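Long-range contacts in putative uncharacterized protein (Xanthomonas oryzae pv. oryzae, PDB 4KL0), which binds calcium and belongs to the inosine-uridine nucleoside hydrolase family, so it may hydrolyse N-glycosidic bonds, although its own activity is not established: residues L114-A119 with R254-N259; K81-R86 with H247-Y252. All blocks are in the same frame, centred on the assembly; numbering follows the deposited sequence.

In the fold
Both contacts lean on helix 248-269 and lie on the same side of the molecule, their centres 11 Å apart. Contact 2 uses the N-terminal turn of that helix and is partly buried: Val249 packs on Val83 and Arg86 near the C-terminal end of helix 70-86, and the clear hydrogen bonds made by Arg86 and His247 lie within their own segments. Contact 1 follows about two turns further along the same helix, nearer the surface, where the loop 114-119 meets it through a carboxylate-amide hydrogen bond and a bridging water. The two join at Tyr252, whose ring edge packs on the backbone of Glu116 and Gly117, and at Arg86 NH2, which packs near Ala119 O.

Contact 1 of 2, residues L114-A119 with R254-N259; sequences LAEGAA and RDVQKN
Glu116 and Val256 bring the two backbones closest, 6.2 Å between their CA atoms, where the irregular turn 114-119 comes up against the side of helix 248-269. Glu116 carries most of the contact. Glu116 CB lies 3.3 Å from Val256 CG1, and the two side chains slide past each other in opposite directions. A bend at chi2 (79°) turns the carboxylate along the helix instead of straight out, so that Glu116 OE2 takes a hydrogen bond of 2.6 Å from Asn259 ND2. That bond is short but not straight, with an N-H...O angle of 148°; it reaches OE2 on the anti side and somewhat out of the carboxylate plane. The carboxylate and amide planes stand 29° apart. The other oxygen, Glu116 OE1, accepts from a water at 3.3 Å, and the same water donates to Val256 O at 3.0 Å, so both carboxylate oxygens are tied to the helix. On one flank Glu116 CG rests on Asp255 CB at 3.9 Å; on the other, Leu114 CD1 touches Val256 CB at 4.2 Å. Asp255 turns its carboxylate to Arg254 in a salt bridge within the helix. The backbone O of Leu114 accepts a hydrogen bond from Asn37 ND2. This is loop-on-helix packing at the surface of the nucleoside hydrolase fold, with the Leu114 side chain about 11 Å from the bound calcium.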
loop_
_atom_site.group_PDB
_atom_site.type_symbol
_atom_site.label_atom_id
_atom_site.label_comp_id
_atom_site.label_asym_id
_atom_site.label_seq_id
_atom_site.Cartn_x
_atom_site.Cartn_y
_atom_site.Cartn_z
ATOM N N LEU A 114 -7.253 14.306 1.828
ATOM C CA LEU A 114 -6.957 15.224 0.700
ATOM C C LEU A 114 -8.260 15.600 -0.009
ATOM O O LEU A 114 -9.158 14.768 -0.215
ATOM C CB LEU A 114 -5.957 14.557 -0.259
ATOM C CG LEU A 114 -4.579 14.265 0.343
ATOM C CD1 LEU A 114 -3.674 13.462 -0.632
ATOM C CD2 LEU A 114 -3.942 15.544 0.781
ATOM N N ALA A 115 -8.385 16.868 -0.395
ATOM C CA ALA A 115 -9.673 17.320 -0.974
ATOM C C ALA A 115 -10.128 16.545 -2.229
ATOM O O ALA A 115 -11.347 16.357 -2.481
ATOM C CB ALA A 115 -9.572 18.804 -1.278
ATOM N N GLU A 116 -9.171 16.042 -2.996
ATOM C CA GLU A 116 -9.474 15.336 -4.240
ATOM C C GLU A 116 -10.290 14.044 -4.006
ATOM O O GLU A 116 -11.039 13.559 -4.871
ATOM C CB GLU A 116 -8.154 15.013 -4.960
ATOM C CG GLU A 116 -7.361 16.187 -5.500
ATOM C CD GLU A 116 -6.539 16.963 -4.494
ATOM O OE1 GLU A 116 -6.414 16.553 -3.313
ATOM O OE2 GLU A 116 -6.008 18.031 -4.876
ATOM N N GLY A 117 -10.159 13.467 -2.812
ATOM C CA GLY A 117 -10.932 12.289 -2.530
ATOM C C GLY A 117 -12.348 12.522 -2.088
ATOM O O GLY A 117 -13.122 11.589 -2.067
ATOM N N ALA A 118 -12.690 13.758 -1.710
ATOM C CA ALA A 118 -14.025 13.990 -1.122
ATOM C C ALA A 118 -15.178 13.473 -2.003
ATOM O O ALA A 118 -16.077 12.784 -1.528
ATOM C CB ALA A 118 -14.204 15.444 -0.821
ATOM N N ALA A 119 -15.147 13.789 -3.292
ATOM C CA ALA A 119 -16.246 13.425 -4.197
ATOM C C ALA A 119 -16.201 11.980 -4.610
ATOM O O ALA A 119 -17.068 11.513 -5.369
ATOM C CB ALA A 119 -16.191 14.303 -5.456
ATOM N N ARG A 254 -3.610 11.400 -10.382
ATOM C CA ARG A 254 -2.736 12.436 -10.880
ATOM C C ARG A 254 -2.934 13.745 -10.100
ATOM O O ARG A 254 -1.961 14.387 -9.732
ATOM C CB ARG A 254 -2.991 12.605 -12.392
ATOM C CG ARG A 254 -2.083 13.698 -13.042
ATOM C CD ARG A 254 -2.660 15.135 -12.983
ATOM N NE ARG A 254 -4.113 15.217 -13.183
ATOM C CZ ARG A 254 -4.709 15.185 -14.368
ATOM N NH1 ARG A 254 -3.968 15.068 -15.454
ATOM N NH2 ARG A 254 -6.040 15.237 -14.464
ATOM N N ASP A 255 -4.186 14.105 -9.825
ATOM C CA ASP A 255 -4.463 15.366 -9.131
ATOM C C ASP A 255 -3.921 15.327 -7.693
ATOM O O ASP A 255 -3.291 16.301 -7.245
ATOM C CB ASP A 255 -5.945 15.705 -9.119
ATOM C CG ASP A 255 -6.476 16.068 -10.508
ATOM O OD1 ASP A 255 -5.652 16.241 -11.443
ATOM O OD2 ASP A 255 -7.719 16.165 -10.617
ATOM N N VAL A 256 -4.095 14.211 -6.992
ATOM C CA VAL A 256 -3.541 14.187 -5.622
ATOM C C VAL A 256 -2.003 14.252 -5.610
ATOM O O VAL A 256 -1.381 14.940 -4.764
ATOM C CB VAL A 256 -4.062 12.963 -4.787
ATOM C CG1 VAL A 256 -5.492 13.064 -4.649
ATOM C CG2 VAL A 256 -3.662 11.705 -5.390
ATOM N N GLN A 257 -1.359 13.539 -6.523
ATOM C CA GLN A 257 0.093 13.588 -6.522
ATOM C C GLN A 257 0.575 14.978 -6.934
ATOM O O GLN A 257 1.473 15.567 -6.325
ATOM C CB GLN A 257 0.690 12.509 -7.401
ATOM C CG GLN A 257 2.193 12.659 -7.528
ATOM C CD GLN A 257 2.944 12.348 -6.264
ATOM O OE1 GLN A 257 3.288 11.182 -5.999
ATOM N NE2 GLN A 257 3.178 13.373 -5.453
ATOM N N LYS A 258 -0.048 15.523 -7.971
ATOM C CA LYS A 258 0.447 16.815 -8.437
ATOM C C LYS A 258 0.186 17.883 -7.361
ATOM O O LYS A 258 1.083 18.677 -7.094
ATOM C CB LYS A 258 -0.155 17.132 -9.823
ATOM C CG LYS A 258 0.330 18.408 -10.445
ATOM C CD LYS A 258 -0.326 18.541 -11.800
ATOM C CE LYS A 258 -0.026 19.910 -12.344
ATOM N NZ LYS A 258 -0.912 20.152 -13.531
ATOM N N ASN A 259 -0.985 17.899 -6.733
ATOM C CA ASN A 259 -1.263 18.941 -5.740
ATOM C C ASN A 259 -0.419 18.768 -4.463
ATOM O O ASN A 259 0.093 19.768 -3.909
ATOM C CB ASN A 259 -2.769 19.121 -5.508
ATOM C CG ASN A 259 -3.526 19.495 -6.806
ATOM O OD1 ASN A 259 -3.032 20.300 -7.633
ATOM N ND2 ASN A 259 -4.734 18.917 -6.986
HETATM O O HOH W 1 -3.135 16.618 -2.992
#

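Contact 2 of 2, residues K81-R86 with H247-Y252; sequences KGVFDR and HPVGEY
Val249 meets Val83 and Arg86 where the last turn of helix 70-86 faces the first turn of helix 248-269; the axes of the two short segments approach to 10.5 Å, with their N-to-C directions 132° apart. The valine pair crosses at about a right angle. Both methyls of Val249 lie about equally far from Val83 CG1, with Val249 CG2 at 4.1 Å, so this one methyl of Val83 faces the fork of its partner. Val249 CG2 also reaches Arg86 CB at 3.8 Å, and that is the tightest apolar approach here. Beyond CB the arginine runs extended from CG to NE, and Arg86 CD passes Pro248 CG at 4.1 Å, the two side chains slanting across each other. A turn at chi4 (78°) then swings the guanidinium back to its own helix, where Arg86 NH1 donates to Gly82 O at 2.8 Å. Gly82 O lies in the guanidinium plane, but NH1 stands well above the carbonyl plane, on the face opposite Arg86 N, which bonds the same oxygen. Gly82 O is thus gripped twice, and the arginine is held against its helix. His247 occupies the N-cap position: with CG anti to the backbone N (chi1 -167°), His247 ND1 accepts from Val249 N at 2.9 Å, almost in the ring plane. The far edge of the imidazole then faces the end of the other helix, His247 NE2 lying 3.2 Å from Arg86 O. Helix 41-54 also joins in: Tyr46 touches Val83, and Val43 and Thr47 touch Val249. Helix 70-86 thus packs through Phe84 on strands 58-65 and 93-96, at the 93-96 end of the sheet, and through Val83 and Arg86 on helix 248-269.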
loop_
_atom_site.group_PDB
_atom_site.type_symbol
_atom_site.label_atom_id
_atom_site.label_comp_id
_atom_site.label_asym_id
_atom_site.label_seq_id
_atom_site.Cartn_x
_atom_site.Cartn_y
_atom_site.Cartn_z
ATOM N N LYS A 81 -14.108 2.427 -0.720
ATOM C CA LYS A 81 -15.204 1.715 -1.349
ATOM C C LYS A 81 -15.653 2.429 -2.635
ATOM O O LYS A 81 -15.906 1.771 -3.666
ATOM C CB LYS A 81 -16.322 1.541 -0.315
ATOM C CG LYS A 81 -17.597 0.868 -0.872
ATOM C CD LYS A 81 -17.325 -0.585 -1.162
ATOM C CE LYS A 81 -18.610 -1.342 -1.463
ATOM N NZ LYS A 81 -18.228 -2.706 -1.850
ATOM N N GLY A 82 -15.680 3.762 -2.604
ATOM C CA GLY A 82 -15.883 4.538 -3.829
ATOM C C GLY A 82 -14.915 4.227 -4.965
ATOM O O GLY A 82 -15.302 4.189 -6.150
ATOM N N VAL A 83 -13.640 4.014 -4.629
ATOM C CA VAL A 83 -12.655 3.659 -5.626
ATOM C C VAL A 83 -12.849 2.232 -6.134
ATOM O O VAL A 83 -12.880 2.011 -7.353
ATOM C CB VAL A 83 -11.231 3.851 -5.084
ATOM C CG1 VAL A 83 -10.167 3.222 -6.035
ATOM C CG2 VAL A 83 -10.944 5.342 -4.841
ATOM N N PHE A 84 -13.088 1.275 -5.233
ATOM C CA PHE A 84 -13.390 -0.093 -5.696
ATOM C C PHE A 84 -14.612 -0.145 -6.634
ATOM O O PHE A 84 -14.575 -0.848 -7.634
ATOM C CB PHE A 84 -13.538 -1.051 -4.517
ATOM C CG PHE A 84 -12.277 -1.227 -3.739
ATOM C CD1 PHE A 84 -11.082 -1.593 -4.375
ATOM C CD2 PHE A 84 -12.299 -1.029 -2.378
ATOM C CE1 PHE A 84 -9.894 -1.733 -3.598
ATOM C CE2 PHE A 84 -11.142 -1.159 -1.589
ATOM C CZ PHE A 84 -9.965 -1.534 -2.218
ATOM N N ASP A 85 -15.629 0.639 -6.307
ATOM C CA ASP A 85 -16.832 0.724 -7.161
ATOM C C ASP A 85 -16.480 1.208 -8.583
ATOM O O ASP A 85 -16.900 0.622 -9.602
ATOM C CB ASP A 85 -17.834 1.693 -6.547
ATOM C CG ASP A 85 -18.538 1.148 -5.308
ATOM O OD1 ASP A 85 -18.495 -0.084 -5.010
ATOM O OD2 ASP A 85 -19.164 2.001 -4.639
ATOM N N ARG A 86 -15.657 2.253 -8.670
ATOM C CA ARG A 86 -15.218 2.838 -9.974
ATOM C C ARG A 86 -14.206 1.972 -10.737
ATOM O O ARG A 86 -13.950 2.158 -11.926
ATOM C CB ARG A 86 -14.645 4.220 -9.712
ATOM C CG ARG A 86 -15.744 5.146 -9.231
ATOM C CD ARG A 86 -15.180 6.484 -8.769
ATOM N NE ARG A 86 -16.224 7.473 -8.446
ATOM C CZ ARG A 86 -16.939 7.503 -7.322
ATOM N NH1 ARG A 86 -16.845 6.558 -6.404
ATOM N NH2 ARG A 86 -17.836 8.474 -7.143
ATOM N N HIS A 247 -10.390 8.443 -16.752
ATOM C CA HIS A 247 -10.943 7.571 -15.708
ATOM C C HIS A 247 -10.916 8.352 -14.397
ATOM O O HIS A 247 -9.885 8.948 -14.072
ATOM C CB HIS A 247 -10.126 6.279 -15.546
ATOM C CG HIS A 247 -10.815 5.229 -14.729
ATOM N ND1 HIS A 247 -11.115 5.403 -13.387
ATOM C CD2 HIS A 247 -11.240 3.983 -15.054
ATOM C CE1 HIS A 247 -11.716 4.311 -12.935
ATOM N NE2 HIS A 247 -11.780 3.429 -13.926
ATOM N N PRO A 248 -12.038 8.360 -13.638
ATOM C CA PRO A 248 -12.031 9.193 -12.412
ATOM C C PRO A 248 -10.945 8.779 -11.409
ATOM O O PRO A 248 -10.473 9.631 -10.665
ATOM C CB PRO A 248 -13.415 8.947 -11.782
ATOM C CG PRO A 248 -13.929 7.674 -12.454
ATOM C CD PRO A 248 -13.359 7.741 -13.865
ATOM N N VAL A 249 -10.571 7.498 -11.385
ATOM C CA VAL A 249 -9.578 7.099 -10.396
ATOM C C VAL A 249 -8.215 7.523 -10.868
ATOM O O VAL A 249 -7.370 7.966 -10.097
ATOM C CB VAL A 249 -9.645 5.584 -10.128
ATOM C CG1 VAL A 249 -8.475 5.150 -9.248
ATOM C CG2 VAL A 249 -11.012 5.246 -9.474
ATOM N N GLY A 250 -7.998 7.443 -12.191
ATOM C CA GLY A 250 -6.764 7.986 -12.750
ATOM C C GLY A 250 -6.587 9.501 -12.567
ATOM O O GLY A 250 -5.491 9.952 -12.230
ATOM N N GLU A 251 -7.656 10.282 -12.785
ATOM C CA GLU A 251 -7.585 11.721 -12.597
ATOM C C GLU A 251 -7.398 12.026 -11.100
ATOM O O GLU A 251 -6.636 12.915 -10.740
ATOM C CB GLU A 251 -8.870 12.417 -13.085
ATOM C CG GLU A 251 -9.070 12.294 -14.620
ATOM C CD GLU A 251 -10.379 12.915 -15.083
ATOM O OE1 GLU A 251 -11.313 13.009 -14.242
ATOM O OE2 GLU A 251 -10.465 13.336 -16.286
ATOM N N TYR A 252 -8.114 11.322 -10.236
ATOM C CA TYR A 252 -7.843 11.488 -8.788
ATOM C C TYR A 252 -6.358 11.288 -8.463
ATOM O O TYR A 252 -5.758 12.115 -7.740
ATOM C CB TYR A 252 -8.711 10.542 -7.948
ATOM C CG TYR A 252 -8.229 10.280 -6.523
ATOM C CD1 TYR A 252 -7.444 9.150 -6.245
ATOM C CD2 TYR A 252 -8.465 11.189 -5.506
ATOM C CE1 TYR A 252 -6.974 8.903 -4.968
ATOM C CE2 TYR A 252 -8.008 10.947 -4.218
ATOM C CZ TYR A 252 -7.240 9.817 -3.963
ATOM O OH TYR A 252 -6.764 9.588 -2.685
#